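Local coordinates for ethylbenzene dehydrogenase alpha-subunit (PDB 2IVF), which is the large subunit of a molybdenum enzyme of the molybdopterin oxidoreductase family and carries two pterin guanine dinucleotide cofactors, a molybdenum atom and an iron-sulfur cluster, at residues 891-903 against 926-938. Residues are numbered along the deposited sequence; the frame is centred on the assembly and turned at random.
With MD1 (phosphoric acid 4-(2-amino-4-oxo-3,4,5,6,-tetrahydro-pteridin-6-yl)-2-hydroxy-3,4-dimercapto-but-3-en-yl ester guanylate ester), chain N.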
ATOM      1  N   MET A 891       2.680 -21.285  10.474  1.00 23.09           N
ATOM      2  CA  MET A 891       3.897 -21.061   9.694  1.00 23.26           C
ATOM      3  C   MET A 891       4.058 -22.214   8.694  1.00 23.24           C
ATOM      4  O   MET A 891       3.619 -23.330   8.917  1.00 23.43           O
ATOM      5  CB  MET A 891       5.143 -21.030  10.572  1.00 23.90           C
ATOM      6  CG  MET A 891       5.129 -19.983  11.611  1.00 25.49           C
ATOM      7  SD  MET A 891       5.115 -18.363  10.869  1.00 28.55           S
ATOM      8  CE  MET A 891       3.898 -17.691  11.946  1.00 32.22           C
ATOM      9  N   ALA A 892       4.735 -21.918   7.593  1.00 23.49           N
ATOM     10  CA  ALA A 892       5.012 -22.886   6.563  1.00 23.00           C
ATOM     11  C   ALA A 892       6.426 -22.694   6.070  1.00 22.56           C
ATOM     12  O   ALA A 892       6.950 -21.584   6.159  1.00 23.65           O
ATOM     13  CB  ALA A 892       3.998 -22.722   5.415  1.00 23.34           C
ATOM     14  N   LYS A 893       7.048 -23.759   5.569  1.00 23.40           N
ATOM     15  CA  LYS A 893       8.267 -23.662   4.784  1.00 24.19           C
ATOM     16  C   LYS A 893       7.885 -23.640   3.327  1.00 23.95           C
ATOM     17  O   LYS A 893       7.064 -24.455   2.878  1.00 24.67           O
ATOM     18  CB  LYS A 893       9.229 -24.841   4.998  1.00 25.01           C
ATOM     19  CG  LYS A 893       9.751 -25.023   6.364  1.00 26.29           C
ATOM     20  CD  LYS A 893      10.530 -23.831   6.864  1.00 27.30           C
ATOM     21  CE  LYS A 893      11.417 -24.274   8.073  1.00 28.26           C
ATOM     22  NZ  LYS A 893      12.114 -23.141   8.651  1.00 27.08           N
ATOM     23  N   LEU A 894       8.431 -22.672   2.605  1.00 22.71           N
ATOM     24  CA  LEU A 894       8.452 -22.698   1.160  1.00 23.86           C
ATOM     25  C   LEU A 894       9.834 -23.130   0.744  1.00 22.90           C
ATOM     26  O   LEU A 894      10.844 -22.659   1.314  1.00 24.33           O
ATOM     27  CB  LEU A 894       8.202 -21.322   0.547  1.00 23.24           C
ATOM     28  CG  LEU A 894       6.819 -20.704   0.332  1.00 28.83           C
ATOM     29  CD1 LEU A 894       5.871 -21.076   1.415  1.00 27.78           C
ATOM     30  CD2 LEU A 894       6.962 -19.173   0.096  1.00 25.46           C
ATOM     31  N   PHE A 895       9.911 -24.015  -0.225  1.00 22.76           N
ATOM     32  CA  PHE A 895      11.212 -24.467  -0.643  1.00 23.00           C
ATOM     33  C   PHE A 895      11.228 -24.988  -2.054  1.00 23.01           C
ATOM     34  O   PHE A 895      10.205 -25.419  -2.577  1.00 22.53           O
ATOM     35  CB  PHE A 895      11.765 -25.541   0.358  1.00 23.63           C
ATOM     36  CG  PHE A 895      10.980 -26.836   0.389  1.00 25.13           C
ATOM     37  CD1 PHE A 895       9.804 -26.940   1.129  1.00 25.28           C
ATOM     38  CD2 PHE A 895      11.422 -27.941  -0.310  1.00 24.68           C
ATOM     39  CE1 PHE A 895       9.110 -28.122   1.160  1.00 26.38           C
ATOM     40  CE2 PHE A 895      10.725 -29.139  -0.287  1.00 25.21           C
ATOM     41  CZ  PHE A 895       9.569 -29.231   0.439  1.00 25.95           C
ATOM     42  N   ASN A 896      12.424 -25.035  -2.636  1.00 22.44           N
ATOM     43  CA  ASN A 896      12.587 -25.704  -3.893  1.00 21.80           C
ATOM     44  C   ASN A 896      13.983 -26.259  -3.946  1.00 23.00           C
ATOM     45  O   ASN A 896      14.604 -26.431  -2.889  1.00 25.33           O
ATOM     46  CB  ASN A 896      12.246 -24.788  -5.064  1.00 22.01           C
ATOM     47  CG  ASN A 896      13.093 -23.508  -5.140  1.00 20.79           C
ATOM     48  OD1 ASN A 896      14.170 -23.402  -4.578  1.00 22.92           O
ATOM     49  ND2 ASN A 896      12.586 -22.532  -5.860  1.00 20.47           N
ATOM     50  N   ASP A 897      14.470 -26.581  -5.130  1.00 21.99           N
ATOM     51  CA  ASP A 897      15.780 -27.193  -5.230  1.00 22.83           C
ATOM     52  C   ASP A 897      16.925 -26.273  -4.834  1.00 22.60           C
ATOM     53  O   ASP A 897      18.038 -26.740  -4.607  1.00 24.78           O
ATOM     54  CB  ASP A 897      15.989 -27.794  -6.629  1.00 22.34           C
ATOM     55  CG  ASP A 897      15.161 -29.042  -6.853  1.00 24.91           C
ATOM     56  OD1 ASP A 897      14.449 -29.473  -5.891  1.00 22.55           O
ATOM     57  OD2 ASP A 897      15.165 -29.562  -8.003  1.00 24.43           O
ATOM     58  N   PHE A 898      16.661 -24.988  -4.697  1.00 23.72           N
ATOM     59  CA  PHE A 898      17.702 -24.021  -4.419  1.00 23.50           C
ATOM     60  C   PHE A 898      17.769 -23.564  -2.975  1.00 23.07           C
ATOM     61  O   PHE A 898      18.850 -23.480  -2.431  1.00 22.54           O
ATOM     62  CB  PHE A 898      17.558 -22.815  -5.330  1.00 22.71           C
ATOM     63  CG  PHE A 898      18.623 -21.817  -5.132  1.00 21.19           C
ATOM     64  CD1 PHE A 898      19.899 -22.033  -5.609  1.00 23.72           C
ATOM     65  CD2 PHE A 898      18.359 -20.645  -4.435  1.00 23.66           C
ATOM     66  CE1 PHE A 898      20.911 -21.086  -5.409  1.00 22.77           C
ATOM     67  CE2 PHE A 898      19.368 -19.688  -4.225  1.00 23.91           C
ATOM     68  CZ  PHE A 898      20.642 -19.910  -4.708  1.00 23.44           C
ATOM     69  N   ALA A 899      16.628 -23.269  -2.356  1.00 23.49           N
ATOM     70  CA  ALA A 899      16.644 -22.718  -1.007  1.00 23.81           C
ATOM     71  C   ALA A 899      15.273 -22.824  -0.378  1.00 24.23           C
ATOM     72  O   ALA A 899      14.386 -23.446  -0.929  1.00 22.13           O
ATOM     73  CB  ALA A 899      17.112 -21.244  -1.040  1.00 23.75           C
ATOM     74  N   ASP A 900      15.135 -22.255   0.805  1.00 25.42           N
ATOM     75  CA  ASP A 900      13.880 -22.323   1.536  1.00 25.82           C
ATOM     76  C   ASP A 900      13.693 -21.113   2.400  1.00 25.70           C
ATOM     77  O   ASP A 900      14.651 -20.402   2.697  1.00 25.23           O
ATOM     78  CB  ASP A 900      13.826 -23.563   2.422  1.00 26.51           C
ATOM     79  CG  ASP A 900      14.834 -23.514   3.588  1.00 32.87           C
ATOM     80  OD1 ASP A 900      16.055 -23.400   3.333  1.00 37.30           O
ATOM     81  OD2 ASP A 900      14.402 -23.592   4.762  1.00 36.45           O
ATOM     82  N   CYS A 901      12.458 -20.914   2.845  1.00 24.09           N
ATOM     83  CA  CYS A 901      12.171 -19.840   3.765  1.00 24.60           C
ATOM     84  C   CYS A 901      10.958 -20.223   4.579  1.00 24.14           C
ATOM     85  O   CYS A 901      10.309 -21.218   4.275  1.00 24.65           O
ATOM     86  CB  CYS A 901      11.925 -18.577   3.011  1.00 25.53           C
ATOM     87  SG  CYS A 901      10.426 -18.604   1.998  1.00 30.84           S
ATOM     88  N   GLU A 902      10.718 -19.499   5.656  1.00 22.90           N
ATOM     89  CA  GLU A 902       9.590 -19.782   6.519  1.00 23.22           C
ATOM     90  C   GLU A 902       8.764 -18.541   6.527  1.00 23.92           C
ATOM     91  O   GLU A 902       9.311 -17.448   6.624  1.00 22.59           O
ATOM     92  CB  GLU A 902      10.068 -20.096   7.927  1.00 22.65           C
ATOM     93  CG  GLU A 902       8.965 -20.372   8.908  1.00 23.33           C
ATOM     94  CD  GLU A 902       9.445 -21.045  10.182  1.00 24.53           C
ATOM     95  OE1 GLU A 902      10.482 -21.763  10.172  1.00 25.52           O
ATOM     96  OE2 GLU A 902       8.746 -20.866  11.205  1.00 25.67           O
ATOM     97  N   ILE A 903       7.445 -18.721   6.445  1.00 23.16           N
ATOM     98  CA  ILE A 903       6.517 -17.621   6.284  1.00 23.60           C
ATOM     99  C   ILE A 903       5.188 -18.016   6.881  1.00 22.66           C
ATOM    100  O   ILE A 903       4.862 -19.207   6.903  1.00 22.27           O
ATOM    101  CB  ILE A 903       6.402 -17.318   4.788  1.00 23.26           C
ATOM    102  CG1 ILE A 903       5.763 -15.964   4.554  1.00 23.69           C
ATOM    103  CG2 ILE A 903       5.738 -18.488   4.081  1.00 25.68           C
ATOM    104  CD1 ILE A 903       6.013 -15.429   3.105  1.00 27.04           C
ATOM    105  N   TYR A 926      11.920 -11.860   8.037  1.00 24.75           N
ATOM    106  CA  TYR A 926      11.792 -13.280   7.971  1.00 25.67           C
ATOM    107  C   TYR A 926      12.753 -13.966   8.913  1.00 25.63           C
ATOM    108  O   TYR A 926      13.884 -13.506   9.140  1.00 22.64           O
ATOM    109  CB  TYR A 926      12.198 -13.827   6.600  1.00 25.64           C
ATOM    110  CG  TYR A 926      11.359 -13.446   5.413  1.00 25.93           C
ATOM    111  CD1 TYR A 926      11.510 -12.189   4.805  1.00 26.74           C
ATOM    112  CD2 TYR A 926      10.502 -14.359   4.831  1.00 25.15           C
ATOM    113  CE1 TYR A 926      10.798 -11.851   3.688  1.00 24.59           C
ATOM    114  CE2 TYR A 926       9.764 -14.023   3.715  1.00 24.96           C
ATOM    115  CZ  TYR A 926       9.951 -12.806   3.120  1.00 26.62           C
ATOM    116  OH  TYR A 926       9.251 -12.501   1.986  1.00 27.23           O
ATOM    117  N   LYS A 927      12.321 -15.133   9.368  1.00 25.76           N
ATOM    118  CA  LYS A 927      13.169 -15.998  10.176  1.00 26.82           C
ATOM    119  C   LYS A 927      14.448 -16.313   9.430  1.00 25.74           C
ATOM    120  O   LYS A 927      14.432 -16.649   8.245  1.00 26.19           O
ATOM    121  CB  LYS A 927      12.418 -17.279  10.547  1.00 27.94           C
ATOM    122  CG  LYS A 927      11.323 -17.012  11.559  1.00 30.71           C
ATOM    123  CD  LYS A 927      10.489 -18.252  11.897  1.00 32.17           C
ATOM    124  CE  LYS A 927       9.229 -17.842  12.702  1.00 34.17           C
ATOM    125  NZ  LYS A 927       8.438 -18.954  13.298  1.00 37.04           N
ATOM    126  N   GLY A 928      15.564 -16.099  10.102  1.00 24.94           N
ATOM    127  CA  GLY A 928      16.877 -16.331   9.521  1.00 24.50           C
ATOM    128  C   GLY A 928      17.188 -15.295   8.457  1.00 23.75           C
ATOM    129  O   GLY A 928      18.199 -15.415   7.770  1.00 24.70           O
ATOM    130  N   TRP A 929      16.336 -14.274   8.341  1.00 23.92           N
ATOM    131  CA  TRP A 929      16.440 -13.284   7.262  1.00 23.79           C
ATOM    132  C   TRP A 929      16.535 -13.917   5.867  1.00 23.59           C
ATOM    133  O   TRP A 929      17.213 -13.391   4.966  1.00 24.94           O
ATOM    134  CB  TRP A 929      17.646 -12.354   7.430  1.00 24.08           C
ATOM    135  CG  TRP A 929      17.701 -11.605   8.682  1.00 24.46           C
ATOM    136  CD1 TRP A 929      17.071 -11.874   9.845  1.00 24.43           C
ATOM    137  CD2 TRP A 929      18.545 -10.485   8.928  1.00 22.88           C
ATOM    138  NE1 TRP A 929      17.420 -10.938  10.797  1.00 23.80           N
ATOM    139  CE2 TRP A 929      18.326 -10.078  10.252  1.00 23.93           C
ATOM    140  CE3 TRP A 929      19.414  -9.745   8.127  1.00 26.92           C
ATOM    141  CZ2 TRP A 929      18.989  -8.980  10.826  1.00 25.58           C
ATOM    142  CZ3 TRP A 929      20.068  -8.652   8.691  1.00 26.31           C
ATOM    143  CH2 TRP A 929      19.840  -8.281  10.022  1.00 26.86           C
ATOM    144  N   LYS A 930      15.804 -15.003   5.670  1.00 22.78           N
ATOM    145  CA  LYS A 930      15.722 -15.639   4.368  1.00 23.12           C
ATOM    146  C   LYS A 930      14.354 -15.247   3.775  1.00 22.42           C
ATOM    147  O   LYS A 930      13.337 -15.839   4.115  1.00 21.70           O
ATOM    148  CB  LYS A 930      15.850 -17.113   4.537  1.00 23.21           C
ATOM    149  CG  LYS A 930      17.295 -17.540   4.946  1.00 25.65           C
ATOM    150  CD  LYS A 930      17.358 -18.909   5.524  1.00 27.74           C
ATOM    151  CE  LYS A 930      16.995 -20.014   4.578  1.00 30.14           C
ATOM    152  NZ  LYS A 930      17.314 -21.347   5.202  1.00 30.94           N
ATOM    153  N   PRO A 931      14.347 -14.301   2.828  1.00 22.04           N
ATOM    154  CA  PRO A 931      13.070 -13.900   2.292  1.00 22.49           C
ATOM    155  C   PRO A 931      12.590 -14.888   1.255  1.00 21.72           C
ATOM    156  O   PRO A 931      13.346 -15.719   0.789  1.00 21.60           O
ATOM    157  CB  PRO A 931      13.379 -12.543   1.664  1.00 23.29           C
ATOM    158  CG  PRO A 931      14.744 -12.784   1.110  1.00 22.26           C
ATOM    159  CD  PRO A 931      15.459 -13.622   2.133  1.00 22.86           C
ATOM    160  N   TYR A 932      11.331 -14.807   0.848  1.00 21.88           N
ATOM    161  CA  TYR A 932      10.879 -15.704  -0.203  1.00 22.27           C
ATOM    162  C   TYR A 932      11.741 -15.560  -1.455  1.00 22.34           C
ATOM    163  O   TYR A 932      11.959 -16.527  -2.198  1.00 23.29           O
ATOM    164  CB  TYR A 932       9.404 -15.478  -0.503  1.00 22.06           C
ATOM    165  CG  TYR A 932       9.007 -14.751  -1.740  1.00 21.75           C
ATOM    166  CD1 TYR A 932       8.873 -13.342  -1.763  1.00 21.10           C
ATOM    167  CD2 TYR A 932       8.584 -15.471  -2.846  1.00 21.19           C
ATOM    168  CE1 TYR A 932       8.407 -12.677  -2.900  1.00 24.36           C
ATOM    169  CE2 TYR A 932       8.119 -14.830  -3.991  1.00 22.81           C
ATOM    170  CZ  TYR A 932       8.029 -13.435  -4.023  1.00 23.03           C
ATOM    171  OH  TYR A 932       7.569 -12.855  -5.171  1.00 23.46           O
ATOM    172  N   ASP A 933      12.280 -14.370  -1.647  1.00 22.55           N
ATOM    173  CA  ASP A 933      13.134 -14.095  -2.822  1.00 22.07           C
ATOM    174  C   ASP A 933      14.361 -14.988  -2.930  1.00 23.35           C
ATOM    175  O   ASP A 933      14.920 -15.141  -4.039  1.00 22.69           O
ATOM    176  CB  ASP A 933      13.532 -12.615  -2.854  1.00 22.20           C
ATOM    177  CG  ASP A 933      12.374 -11.729  -2.599  1.00 23.75           C
ATOM    178  OD1 ASP A 933      11.982 -11.617  -1.424  1.00 25.55           O
ATOM    179  OD2 ASP A 933      11.830 -11.135  -3.557  1.00 26.51           O
ATOM    180  N   ILE A 934      14.789 -15.572  -1.804  1.00 22.30           N
ATOM    181  CA  ILE A 934      15.971 -16.394  -1.788  1.00 23.46           C
ATOM    182  C   ILE A 934      15.824 -17.525  -2.802  1.00 23.25           C
ATOM    183  O   ILE A 934      16.822 -17.984  -3.367  1.00 24.53           O
ATOM    184  CB  ILE A 934      16.293 -16.956  -0.377  1.00 22.72           C
ATOM    185  CG1 ILE A 934      17.714 -17.511  -0.296  1.00 24.25           C
ATOM    186  CG2 ILE A 934      15.319 -18.127   0.047  1.00 21.20           C
ATOM    187  CD1 ILE A 934      18.138 -17.798   1.109  1.00 24.69           C
ATOM    188  N   LEU A 935      14.604 -17.976  -3.051  1.00 23.33           N
ATOM    189  CA  LEU A 935      14.413 -19.167  -3.923  1.00 24.88           C
ATOM    190  C   LEU A 935      14.015 -18.856  -5.375  1.00 23.70           C
ATOM    191  O   LEU A 935      13.674 -19.767  -6.131  1.00 22.61           O
ATOM    192  CB  LEU A 935      13.440 -20.167  -3.280  1.00 25.57           C
ATOM    193  CG  LEU A 935      12.155 -19.632  -2.649  1.00 25.91           C
ATOM    194  CD1 LEU A 935      11.240 -19.197  -3.775  1.00 26.20           C
ATOM    195  CD2 LEU A 935      11.539 -20.688  -1.808  1.00 27.30           C
ATOM    196  N   LEU A 936      14.134 -17.585  -5.764  1.00 22.39           N
ATOM    197  CA  LEU A 936      13.500 -17.091  -7.003  1.00 23.75           C
ATOM    198  C   LEU A 936      14.388 -17.084  -8.224  1.00 23.60           C
ATOM    199  O   LEU A 936      13.868 -17.059  -9.325  1.00 23.94           O
ATOM    200  CB  LEU A 936      12.834 -15.741  -6.791  1.00 22.15           C
ATOM    201  CG  LEU A 936      11.645 -15.688  -5.804  1.00 21.70           C
ATOM    202  CD1 LEU A 936      11.147 -14.215  -5.733  1.00 22.81           C
ATOM    203  CD2 LEU A 936      10.414 -16.657  -6.141  1.00 22.33           C
ATOM    204  N   ILE A 937      15.700 -17.207  -7.999  1.00 24.23           N
ATOM    205  CA  ILE A 937      16.730 -17.532  -8.995  1.00 24.59           C
ATOM    206  C   ILE A 937      17.011 -16.465 -10.002  1.00 24.26           C
ATOM    207  O   ILE A 937      18.170 -16.162 -10.227  1.00 26.00           O
ATOM    208  CB  ILE A 937      16.443 -18.858  -9.750  1.00 24.82           C
ATOM    209  CG1 ILE A 937      16.233 -20.036  -8.779  1.00 26.22           C
ATOM    210  CG2 ILE A 937      17.564 -19.159 -10.736  1.00 24.58           C
ATOM    211  CD1 ILE A 937      17.127 -20.020  -7.656  1.00 29.48           C
ATOM    212  N   GLY A 938      15.973 -15.997 -10.685  1.00 24.09           N
ATOM    213  CA  GLY A 938      16.064 -14.884 -11.609  1.00 24.42           C
ATOM    214  C   GLY A 938      16.572 -15.279 -12.972  1.00 24.70           C
ATOM    215  O   GLY A 938      17.335 -14.543 -13.584  1.00 25.29           O
TER
HETATM  216  PB  MD1 N1987      14.314  -1.449  -3.911  1.00 16.59           P
HETATM  217  O3B MD1 N1987      13.341  -1.190  -2.691  1.00 15.03           O
HETATM  218  O1B MD1 N1987      14.441  -0.165  -4.648  1.00 15.52           O
HETATM  219  O2B MD1 N1987      15.485  -2.278  -3.545  1.00 15.68           O
HETATM  220  O3A MD1 N1987      13.423  -2.406  -4.810  1.00 16.15           O
HETATM  221  C10 MD1 N1987      12.520  -1.912  -5.823  1.00 17.02           C
HETATM  222  C11 MD1 N1987      11.769  -3.152  -6.280  1.00 17.07           C
HETATM  223  O11 MD1 N1987      10.782  -3.371  -5.216  1.00 18.30           O
HETATM  224  C12 MD1 N1987      11.032  -2.875  -7.563  1.00 17.74           C
HETATM  225  S12 MD1 N1987      10.749  -1.281  -8.116  1.00 18.07           S
HETATM  226  C13 MD1 N1987      10.495  -3.893  -8.308  1.00 16.61           C
HETATM  227  S13 MD1 N1987       9.617  -3.613  -9.722  1.00 15.35           S
HETATM  228  C14 MD1 N1987      10.664  -5.321  -7.950  1.00 17.48           C
HETATM  229  N15 MD1 N1987       9.502  -6.099  -7.684  1.00 15.70           N
HETATM  230  C16 MD1 N1987       9.597  -7.387  -7.223  1.00 15.37           C
HETATM  231  C15 MD1 N1987       8.423  -8.108  -7.110  1.00 17.69           C
HETATM  232  O14 MD1 N1987       7.310  -7.610  -7.426  1.00 14.42           O
HETATM  233  N17 MD1 N1987       8.566  -9.346  -6.572  1.00 16.59           N
HETATM  234  C17 MD1 N1987       9.817  -9.867  -6.237  1.00 16.80           C
HETATM  235  N16 MD1 N1987       9.836 -11.098  -5.745  1.00 15.57           N
HETATM  236  N18 MD1 N1987      10.941  -9.152  -6.407  1.00 14.92           N
HETATM  237  C20 MD1 N1987      10.839  -7.935  -6.898  1.00 16.65           C
HETATM  238  N8  MD1 N1987      11.977  -7.226  -7.121  1.00 14.77           N
HETATM  239  C7  MD1 N1987      12.021  -5.864  -7.577  1.00 16.37           C
HETATM  240  PA  MD1 N1987      13.559  -1.157  -1.097  1.00 15.83           P
HETATM  241  O1A MD1 N1987      12.445  -0.308  -0.576  1.00 15.08           O
HETATM  242  O2A MD1 N1987      13.625  -2.556  -0.620  1.00 17.48           O
HETATM  243  O5' MD1 N1987      14.953  -0.458  -0.846  1.00 17.74           O
HETATM  244  C5' MD1 N1987      15.011   0.942  -1.096  1.00 16.74           C
HETATM  245  C4' MD1 N1987      15.612   1.626   0.061  1.00 14.91           C
HETATM  246  O4' MD1 N1987      15.455   3.006  -0.247  1.00 17.51           O
HETATM  247  C1' MD1 N1987      15.355   3.644   1.027  1.00 16.62           C
HETATM  248  N9  MD1 N1987      14.785   4.997   0.984  1.00 17.49           N
HETATM  249  C4  MD1 N1987      15.514   6.095   1.118  1.00 17.93           C
HETATM  250  N3  MD1 N1987      16.852   6.227   1.285  1.00 16.65           N
HETATM  251  C2  MD1 N1987      17.397   7.440   1.387  1.00 16.66           C
HETATM  252  N2  MD1 N1987      18.740   7.584   1.539  1.00 16.03           N
HETATM  253  N1  MD1 N1987      16.553   8.533   1.402  1.00 18.55           N
HETATM  254  C6  MD1 N1987      15.190   8.469   1.239  1.00 15.70           C
HETATM  255  O6  MD1 N1987      14.537   9.512   1.196  1.00 16.51           O
HETATM  256  C5  MD1 N1987      14.635   7.190   1.080  1.00 17.73           C
HETATM  257  N7  MD1 N1987      13.404   6.714   0.930  1.00 15.71           N
HETATM  258  C8  MD1 N1987      13.511   5.384   0.862  1.00 16.68           C
HETATM  259  C2' MD1 N1987      14.441   2.734   1.843  1.00 17.27           C
HETATM  260  O2' MD1 N1987      14.616   2.868   3.274  1.00 18.21           O
HETATM  261  C3' MD1 N1987      14.770   1.332   1.309  1.00 16.04           C
HETATM  262  O3' MD1 N1987      15.549   0.556   2.257  1.00 15.84           O
HETATM  263  O   HOH W   1       9.647 -15.947   8.721  1.00 17.11           O
HETATM  264  O   HOH W   2      12.725 -17.549   6.319  1.00 18.74           O
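Two salt bridges, K927 NZ to E902 OE2 (2.9 Å) and K930 NZ to D900 OD1 (3.0 Å), tie the cofactor-binding loop 926-938 to the β-hairpin 891-903 of the molybdopterin dinucleotide-binding domain, a member of the double-psi β-barrel clan. Each lysine meets its oxygen from above the carboxylate plane, and K893 takes the other oxygen of E902, so that carboxylate is gripped by two ammonium groups. At the hairpin turn, N896 ND2 donates to L935 O (3.0 Å, 167°); the acceptor lies nearly in the N896 amide plane, and N896 OD1 accepts from F898 N, closing an Asx turn. Water bridges E902 O to K927 N, and a second water accepts from E902 N within hydrogen-bonding distance of K927 O and K930 O. The packing is apolar: L935 CD2 lies 4.1 Å from L894 CB, C901 SG rests against Y932 CA, and A899 CB meets I934 CG2. Trans about chi1 (-178°), F898 lays its ring against the loop, with I937 CD1 over one face, 3.8 Å from the ring centroid, and I934 O in plane at its edge. The 3-10 turn reaches MD1, whose N16 donates to Y932 OH (2.9 Å, 167°) and, weakly, to D933 OD2 (3.0 Å).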